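Side-chain contacts in putative phosphatase (Clostridium difficile, PDB 3SD7), which is probably a hydrolase of the haloacid dehalogenase-like family that removes phosphate groups from its substrate: residues 52-55 and 56-60; 147-150 and 151-154; 166-169 and 170-174. All blocks are in the same frame, centred on the assembly; numbering follows the deposited sequence.

Interaction 1: 52-55 and 56-60; sequences QYSL and NSFGI
Leu55 and Ile60 meet where a Schellman motif ends the helix 44-57. Ile60 N bonds to Leu55 O at 2.9 Å, and Gly59 N, from the C-prime residue with its positive phi of 76°, turns back to Asn56 O. Leu55 O also accepts from Phe58 N, and the two donors arrive from opposite faces of the carbonyl plane. The close packing is here: Leu55 CB lies 3.9 Å from Ile60 CB, and the two side chains run slantwise across each other. Phe79 and Tyr83 press on Leu55. Ser54, also buried, gives its OG to Ala93 O of helix 87-105, and Phe85 meets the Phe58 ring edge-to-face.

The side of Gln52 and Asn56 is looser and more exposed. Asn56 lies alongside Gln52, both pointing the same way, with their amide planes 62° apart. Asn56 ND2 reaches Gln52 O at 3.2 Å from above the carbonyl plane; Asn56 N donates to the same oxygen from the opposite face. The Gln52 amide turns elsewhere, to Glu62 O.

Beside Phe58, Ser57 OG lies over one face of the ring, toward its rim. Ser57 OG donates to Ser54 O at 2.6 Å, in the carbonyl plane and on a lone pair.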
loop_
_atom_site.group_PDB
_atom_site.type_symbol
_atom_site.label_atom_id
_atom_site.label_comp_id
_atom_site.label_asym_id
_atom_site.label_seq_id
_atom_site.Cartn_x
_atom_site.Cartn_y
_atom_site.Cartn_z
ATOM N N GLN A 52 12.465 13.651 -7.187
ATOM C CA GLN A 52 13.607 14.561 -7.142
ATOM C C GLN A 52 14.496 14.389 -8.375
ATOM O O GLN A 52 14.927 15.372 -9.003
ATOM C CB GLN A 52 14.436 14.310 -5.877
ATOM C CG GLN A 52 15.564 15.332 -5.619
ATOM C CD GLN A 52 16.399 14.975 -4.402
ATOM O OE1 GLN A 52 16.913 13.866 -4.298
ATOM N NE2 GLN A 52 16.542 15.913 -3.484
ATOM N N TYR A 53 14.773 13.134 -8.708
ATOM C CA TYR A 53 15.583 12.803 -9.873
ATOM C C TYR A 53 14.937 13.323 -11.159
ATOM O O TYR A 53 15.632 13.852 -12.045
ATOM C CB TYR A 53 15.783 11.281 -9.950
ATOM C CG TYR A 53 16.478 10.801 -11.203
ATOM C CD1 TYR A 53 17.864 10.867 -11.323
ATOM C CD2 TYR A 53 15.750 10.254 -12.261
ATOM C CE1 TYR A 53 18.507 10.416 -12.463
ATOM C CE2 TYR A 53 16.392 9.792 -13.414
ATOM C CZ TYR A 53 17.765 9.880 -13.504
ATOM O OH TYR A 53 18.408 9.432 -14.637
ATOM N N SER A 54 13.615 13.182 -11.259
ATOM C CA SER A 54 12.893 13.642 -12.431
ATOM C C SER A 54 12.986 15.160 -12.496
ATOM O O SER A 54 13.453 15.712 -13.500
ATOM C CB SER A 54 11.445 13.173 -12.419
ATOM O OG SER A 54 10.782 13.593 -13.598
ATOM N N LEU A 55 12.581 15.840 -11.419
ATOM C CA LEU A 55 12.673 17.318 -11.369
ATOM C C LEU A 55 14.074 17.798 -11.748
ATOM O O LEU A 55 14.232 18.778 -12.501
ATOM C CB LEU A 55 12.287 17.838 -9.980
ATOM C CG LEU A 55 10.806 17.673 -9.628
ATOM C CD1 LEU A 55 10.543 18.030 -8.168
ATOM C CD2 LEU A 55 9.936 18.515 -10.556
ATOM N N ASN A 56 15.094 17.120 -11.221
ATOM C CA ASN A 56 16.484 17.449 -11.561
ATOM C C ASN A 56 16.752 17.391 -13.055
ATOM O O ASN A 56 17.477 18.241 -13.584
ATOM C CB ASN A 56 17.471 16.539 -10.816
ATOM C CG ASN A 56 18.074 17.210 -9.594
ATOM O OD1 ASN A 56 18.853 18.170 -9.730
ATOM N ND2 ASN A 56 17.785 16.677 -8.410
ATOM N N SER A 57 16.159 16.410 -13.739
ATOM C CA SER A 57 16.367 16.258 -15.179
ATOM C C SER A 57 15.939 17.519 -15.935
ATOM O O SER A 57 16.408 17.760 -17.047
ATOM C CB SER A 57 15.626 15.036 -15.733
ATOM O OG SER A 57 14.253 15.308 -15.923
ATOM N N PHE A 58 15.049 18.314 -15.339
ATOM C CA PHE A 58 14.590 19.559 -15.952
ATOM C C PHE A 58 15.205 20.777 -15.265
ATOM O O PHE A 58 14.757 21.908 -15.468
ATOM C CB PHE A 58 13.067 19.649 -15.908
ATOM C CG PHE A 58 12.377 18.463 -16.504
ATOM C CD1 PHE A 58 12.178 18.366 -17.868
ATOM C CD2 PHE A 58 11.912 17.435 -15.690
ATOM C CE1 PHE A 58 11.534 17.257 -18.414
ATOM C CE2 PHE A 58 11.274 16.342 -16.228
ATOM C CZ PHE A 58 11.082 16.250 -17.590
ATOM N N GLY A 59 16.235 20.543 -14.452
ATOM C CA GLY A 59 16.937 21.619 -13.755
ATOM C C GLY A 59 16.217 22.205 -12.553
ATOM O O GLY A 59 16.469 23.353 -12.183
ATOM N N ILE A 60 15.321 21.431 -11.939
ATOM C CA ILE A 60 14.585 21.886 -10.747
ATOM C C ILE A 60 15.179 21.206 -9.507
ATOM O O ILE A 60 15.213 19.979 -9.425
ATOM C CB ILE A 60 13.065 21.594 -10.858
ATOM C CG1 ILE A 60 12.468 22.315 -12.077
ATOM C CG2 ILE A 60 12.326 22.006 -9.564
ATOM C CD1 ILE A 60 10.991 22.030 -12.307
#

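Interaction 2: 147-150 and 151-154; sequences FDID and RYFK
Asp148 and Arg151 form a salt bridge at the Schellman motif that ends helix 137-146, where Asp148 is the C-prime residue. Asp148 OD1 lies 2.6 Å from Arg151 NH2. The carboxylate and guanidinium planes are almost perpendicular, 87° apart, so this is not a flat two-pronged pairing. Asp148 OD2 sits over one face of the guanidinium, toward its rim. The arginine chain bends at chi3 (62°), bringing its end back over the turn.

Two waters extend the polar link. One donates to Asp148 OD1 and accepts from Arg151 N. The second donates to Asp148 O at 2.8 Å and, weakly, to Asp148 OD2; it also hydrogen-bonds to Tyr152 OH. The backbone is held by Tyr152 N to Ile149 O at 3.1 Å and Phe153 N to Asp150 O at 3.0 Å, bonds of a short 3-10 turn.

Packing lies further out. The side chains of Ile149 and Tyr152 cross at about a right angle, with Ile149 CB 4.0 Å from Tyr152 CD2. Tyr123 meets the Tyr152 ring edge-to-face. Ile149 and Phe153 are buried against Leu119 and Leu144, joining this loop to helices 115-124 and 137-146. Phe153 also packs on strand 128-133. Arg151 CG lies over the centre of the Tyr152 ring, 3.7 Å above its plane.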
loop_
_atom_site.group_PDB
_atom_site.type_symbol
_atom_site.label_atom_id
_atom_site.label_comp_id
_atom_site.label_asym_id
_atom_site.label_seq_id
_atom_site.Cartn_x
_atom_site.Cartn_y
_atom_site.Cartn_z
ATOM N N PHE A 147 12.377 -7.588 2.347
ATOM C CA PHE A 147 12.234 -7.617 3.822
ATOM C C PHE A 147 12.066 -8.990 4.425
ATOM O O PHE A 147 11.834 -9.128 5.632
ATOM C CB PHE A 147 11.109 -6.687 4.285
ATOM C CG PHE A 147 11.442 -5.256 4.102
ATOM C CD1 PHE A 147 12.435 -4.661 4.868
ATOM C CD2 PHE A 147 10.782 -4.488 3.159
ATOM C CE1 PHE A 147 12.762 -3.335 4.692
ATOM C CE2 PHE A 147 11.109 -3.165 2.980
ATOM C CZ PHE A 147 12.087 -2.582 3.739
ATOM N N ASP A 148 12.192 -10.009 3.585
ATOM C CA ASP A 148 12.093 -11.391 4.003
ATOM C C ASP A 148 10.744 -11.694 4.668
ATOM O O ASP A 148 10.656 -12.506 5.582
ATOM C CB ASP A 148 13.271 -11.758 4.933
ATOM C CG ASP A 148 13.458 -13.257 5.091
ATOM O OD1 ASP A 148 13.045 -14.025 4.190
ATOM O OD2 ASP A 148 14.006 -13.667 6.136
ATOM N N ILE A 149 9.685 -11.056 4.191
ATOM C CA ILE A 149 8.345 -11.316 4.739
ATOM C C ILE A 149 7.377 -11.929 3.690
ATOM O O ILE A 149 6.253 -12.259 4.029
ATOM C CB ILE A 149 7.707 -10.061 5.422
ATOM C CG1 ILE A 149 7.561 -8.912 4.435
ATOM C CG2 ILE A 149 8.549 -9.691 6.658
ATOM C CD1 ILE A 149 6.772 -7.674 5.010
ATOM N N ASP A 150 7.841 -12.066 2.442
ATOM C CA ASP A 150 7.079 -12.707 1.371
ATOM C C ASP A 150 6.583 -14.078 1.821
ATOM O O ASP A 150 5.433 -14.471 1.553
ATOM C CB ASP A 150 7.973 -12.880 0.141
ATOM C CG ASP A 150 7.318 -13.712 -0.947
ATOM O OD1 ASP A 150 6.233 -13.345 -1.380
ATOM O OD2 ASP A 150 7.906 -14.731 -1.377
ATOM N N ARG A 151 7.462 -14.796 2.523
ATOM C CA ARG A 151 7.194 -16.130 3.018
ATOM C C ARG A 151 5.928 -16.281 3.879
ATOM O O ARG A 151 5.398 -17.366 3.999
ATOM C CB ARG A 151 8.420 -16.629 3.831
ATOM C CG ARG A 151 8.691 -15.810 5.094
ATOM C CD ARG A 151 9.898 -16.295 5.904
ATOM N NE ARG A 151 11.135 -16.206 5.135
ATOM C CZ ARG A 151 12.321 -16.655 5.546
ATOM N NH1 ARG A 151 12.460 -17.223 6.746
ATOM N NH2 ARG A 151 13.378 -16.534 4.752
ATOM N N TYR A 152 5.443 -15.202 4.476
ATOM C CA TYR A 152 4.250 -15.284 5.351
ATOM C C TYR A 152 2.923 -15.128 4.607
ATOM O O TYR A 152 1.875 -15.361 5.188
ATOM C CB TYR A 152 4.331 -14.217 6.464
ATOM C CG TYR A 152 5.607 -14.363 7.269
ATOM C CD1 TYR A 152 5.880 -15.544 7.926
ATOM C CD2 TYR A 152 6.560 -13.350 7.308
ATOM C CE1 TYR A 152 7.063 -15.727 8.622
ATOM C CE2 TYR A 152 7.755 -13.512 8.033
ATOM C CZ TYR A 152 7.996 -14.710 8.679
ATOM O OH TYR A 152 9.182 -14.912 9.387
ATOM N N PHE A 153 2.975 -14.737 3.333
ATOM C CA PHE A 153 1.772 -14.496 2.549
ATOM C C PHE A 153 1.503 -15.616 1.543
ATOM O O PHE A 153 2.388 -16.014 0.787
ATOM C CB PHE A 153 1.881 -13.162 1.800
ATOM C CG PHE A 153 1.991 -11.988 2.720
ATOM C CD1 PHE A 153 0.856 -11.438 3.268
ATOM C CD2 PHE A 153 3.228 -11.449 3.050
ATOM C CE1 PHE A 153 0.931 -10.392 4.141
ATOM C CE2 PHE A 153 3.306 -10.377 3.937
ATOM C CZ PHE A 153 2.157 -9.869 4.488
ATOM N N LYS A 154 0.278 -16.095 1.542
ATOM C CA LYS A 154 -0.117 -17.144 0.602
ATOM C C LYS A 154 -0.180 -16.619 -0.806
ATOM O O LYS A 154 0.316 -17.286 -1.721
ATOM C CB LYS A 154 -1.436 -17.770 1.011
ATOM C CG LYS A 154 -1.798 -18.991 0.183
ATOM C CD LYS A 154 -3.014 -19.731 0.751
ATOM C CE LYS A 154 -3.359 -20.994 -0.055
ATOM N NZ LYS A 154 -2.291 -22.051 -0.077
HETATM O O HOH W 1 10.576 -14.000 2.392
HETATM O O HOH W 2 11.614 -14.021 7.675
#

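Interaction 3: 166-169 and 170-174; sequences VNKN and EVIQY
The start of helix 168-179 carries this contact, with Val166 and Asn167 leading into it. Val166 CG1 lies 3.7 Å from Glu170 OE1 and also touches Glu170 CB. CG1 stands opposite the backbone N of Val166 (chi1 -175°), which directs this methyl at the turn. Asn167 holds the N-cap position, but its side chain makes no capping bond. Its carbonyl starts the helical ladder instead: Val171 N bonds to Asn167 O at 3.3 Å. Ile172 N to Lys168 O follows at 2.9 Å, and then Gln173 N to Asn169 O.

This is a helix of the haloacid dehalogenase-like core, packed on strands 128-133 and 155-159 through Val171. In the conformer given, Lys168 bends at chi2 and chi3, and its NZ makes a salt bridge with Asp35 and a hydrogen bond with Ser134 OG. Asp35 belongs to a DxDx(T/V) sequence at a strand end, consistent with the active site of this family. Lower on the same side chain, Lys168 CG is 4.2 Å from Ile172 CD1. Asn169 and Glu170 lie side by side, pointing the same way. Their amide and carboxylate planes are 79° apart, and Asn169 ND2 is 3.8 Å from Glu170 CG.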
loop_
_atom_site.group_PDB
_atom_site.type_symbol
_atom_site.label_atom_id
_atom_site.label_comp_id
_atom_site.label_asym_id
_atom_site.label_seq_id
_atom_site.Cartn_x
_atom_site.Cartn_y
_atom_site.Cartn_z
ATOM N N VAL A 166 -5.403 -0.812 -10.465
ATOM C CA VAL A 166 -6.543 -1.650 -10.108
ATOM C C VAL A 166 -7.230 -1.113 -8.855
ATOM O O VAL A 166 -6.552 -0.698 -7.906
ATOM C CB VAL A 166 -6.121 -3.118 -9.880
ATOM C CG1 VAL A 166 -7.351 -3.989 -9.639
ATOM C CG2 VAL A 166 -5.331 -3.630 -11.082
ATOM N N ASN A 167 -8.567 -1.100 -8.882
ATOM C CA ASN A 167 -9.378 -0.703 -7.737
ATOM C C ASN A 167 -9.233 -1.727 -6.618
ATOM O O ASN A 167 -8.914 -2.924 -6.859
ATOM C CB ASN A 167 -10.849 -0.532 -8.114
ATOM C CG ASN A 167 -11.097 0.698 -8.940
ATOM O OD1 ASN A 167 -10.387 1.697 -8.816
ATOM N ND2 ASN A 167 -12.129 0.651 -9.772
ATOM N N LYS A 168 -9.493 -1.280 -5.394
ATOM C CA LYS A 168 -9.302 -2.127 -4.248
ATOM C C LYS A 168 -10.293 -3.293 -4.186
ATOM O O LYS A 168 -9.903 -4.406 -3.931
ATOM C CB LYS A 168 -9.381 -1.305 -2.961
ATOM C CG LYS A 168 -8.399 -1.739 -1.948
ATOM C CD LYS A 168 -6.977 -1.289 -2.292
ATOM C CE LYS A 168 -6.845 0.226 -2.184
ATOM N NZ LYS A 168 -5.437 0.682 -2.285
ATOM N N ASN A 169 -11.575 -3.037 -4.422
ATOM C CA ASN A 169 -12.565 -4.137 -4.364
ATOM C C ASN A 169 -12.189 -5.267 -5.339
ATOM O O ASN A 169 -12.367 -6.447 -5.041
ATOM C CB ASN A 169 -13.985 -3.654 -4.640
ATOM C CG ASN A 169 -14.208 -3.320 -6.087
ATOM O OD1 ASN A 169 -13.823 -2.255 -6.566
ATOM N ND2 ASN A 169 -14.832 -4.243 -6.805
ATOM N N GLU A 170 -11.615 -4.902 -6.478
ATOM C CA GLU A 170 -11.256 -5.885 -7.499
ATOM C C GLU A 170 -10.105 -6.777 -7.090
ATOM O O GLU A 170 -10.129 -7.985 -7.318
ATOM C CB GLU A 170 -10.918 -5.183 -8.807
ATOM C CG GLU A 170 -12.068 -4.383 -9.357
ATOM C CD GLU A 170 -11.811 -3.927 -10.774
ATOM O OE1 GLU A 170 -10.667 -4.113 -11.266
ATOM O OE2 GLU A 170 -12.751 -3.383 -11.389
ATOM N N VAL A 171 -9.091 -6.177 -6.469
ATOM C CA VAL A 171 -7.953 -6.950 -6.047
ATOM C C VAL A 171 -8.300 -7.790 -4.788
ATOM O O VAL A 171 -7.853 -8.915 -4.651
ATOM C CB VAL A 171 -6.696 -6.049 -5.935
ATOM C CG1 VAL A 171 -6.799 -5.032 -4.811
ATOM C CG2 VAL A 171 -5.500 -6.874 -5.796
ATOM N N ILE A 172 -9.143 -7.252 -3.900
ATOM C CA ILE A 172 -9.625 -7.989 -2.730
ATOM C C ILE A 172 -10.413 -9.214 -3.182
ATOM O O ILE A 172 -10.166 -10.327 -2.732
ATOM C CB ILE A 172 -10.523 -7.111 -1.809
ATOM C CG1 ILE A 172 -9.682 -6.011 -1.154
ATOM C CG2 ILE A 172 -11.170 -7.968 -0.733
ATOM C CD1 ILE A 172 -10.506 -4.958 -0.375
ATOM N N GLN A 173 -11.350 -9.013 -4.101
ATOM C CA GLN A 173 -12.132 -10.129 -4.599
ATOM C C GLN A 173 -11.242 -11.176 -5.271
ATOM O O GLN A 173 -11.436 -12.373 -5.078
ATOM C CB GLN A 173 -13.181 -9.663 -5.596
ATOM C CG GLN A 173 -14.117 -10.780 -6.032
ATOM C CD GLN A 173 -14.977 -11.295 -4.883
ATOM O OE1 GLN A 173 -14.893 -12.458 -4.491
ATOM N NE2 GLN A 173 -15.756 -10.415 -4.309
ATOM N N TYR A 174 -10.288 -10.720 -6.074
ATOM C CA TYR A 174 -9.382 -11.636 -6.774
ATOM C C TYR A 174 -8.649 -12.556 -5.799
ATOM O O TYR A 174 -8.595 -13.755 -5.984
ATOM C CB TYR A 174 -8.359 -10.854 -7.647
ATOM C CG TYR A 174 -7.285 -11.748 -8.256
ATOM C CD1 TYR A 174 -7.560 -12.563 -9.352
ATOM C CD2 TYR A 174 -6.016 -11.796 -7.722
ATOM C CE1 TYR A 174 -6.573 -13.399 -9.889
ATOM C CE2 TYR A 174 -5.036 -12.627 -8.254
ATOM C CZ TYR A 174 -5.312 -13.412 -9.315
ATOM O OH TYR A 174 -4.306 -14.226 -9.826
#

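The three contacts follow one another along the chain, and none touches another. Interaction 1 stands apart in the helical part of the protein, with its centre 35 Å from that of interaction 2 and 34 Å from that of interaction 3. Interactions 2 and 3 are nearer neighbours, 20 Å between centres and about 10 Å between nearest atoms. Both pack against strand 128-133. Interaction 3 alone reaches the probable active site: the Lys168 side chain is about 5 Å from the sodium ion bound by Asp37 and Asp192. The Phe153 side chain of interaction 2 is about 13 Å from that ion. Interaction 1 holds the end of a helix, interaction 2 follows the end of another, and interaction 3 begins a third.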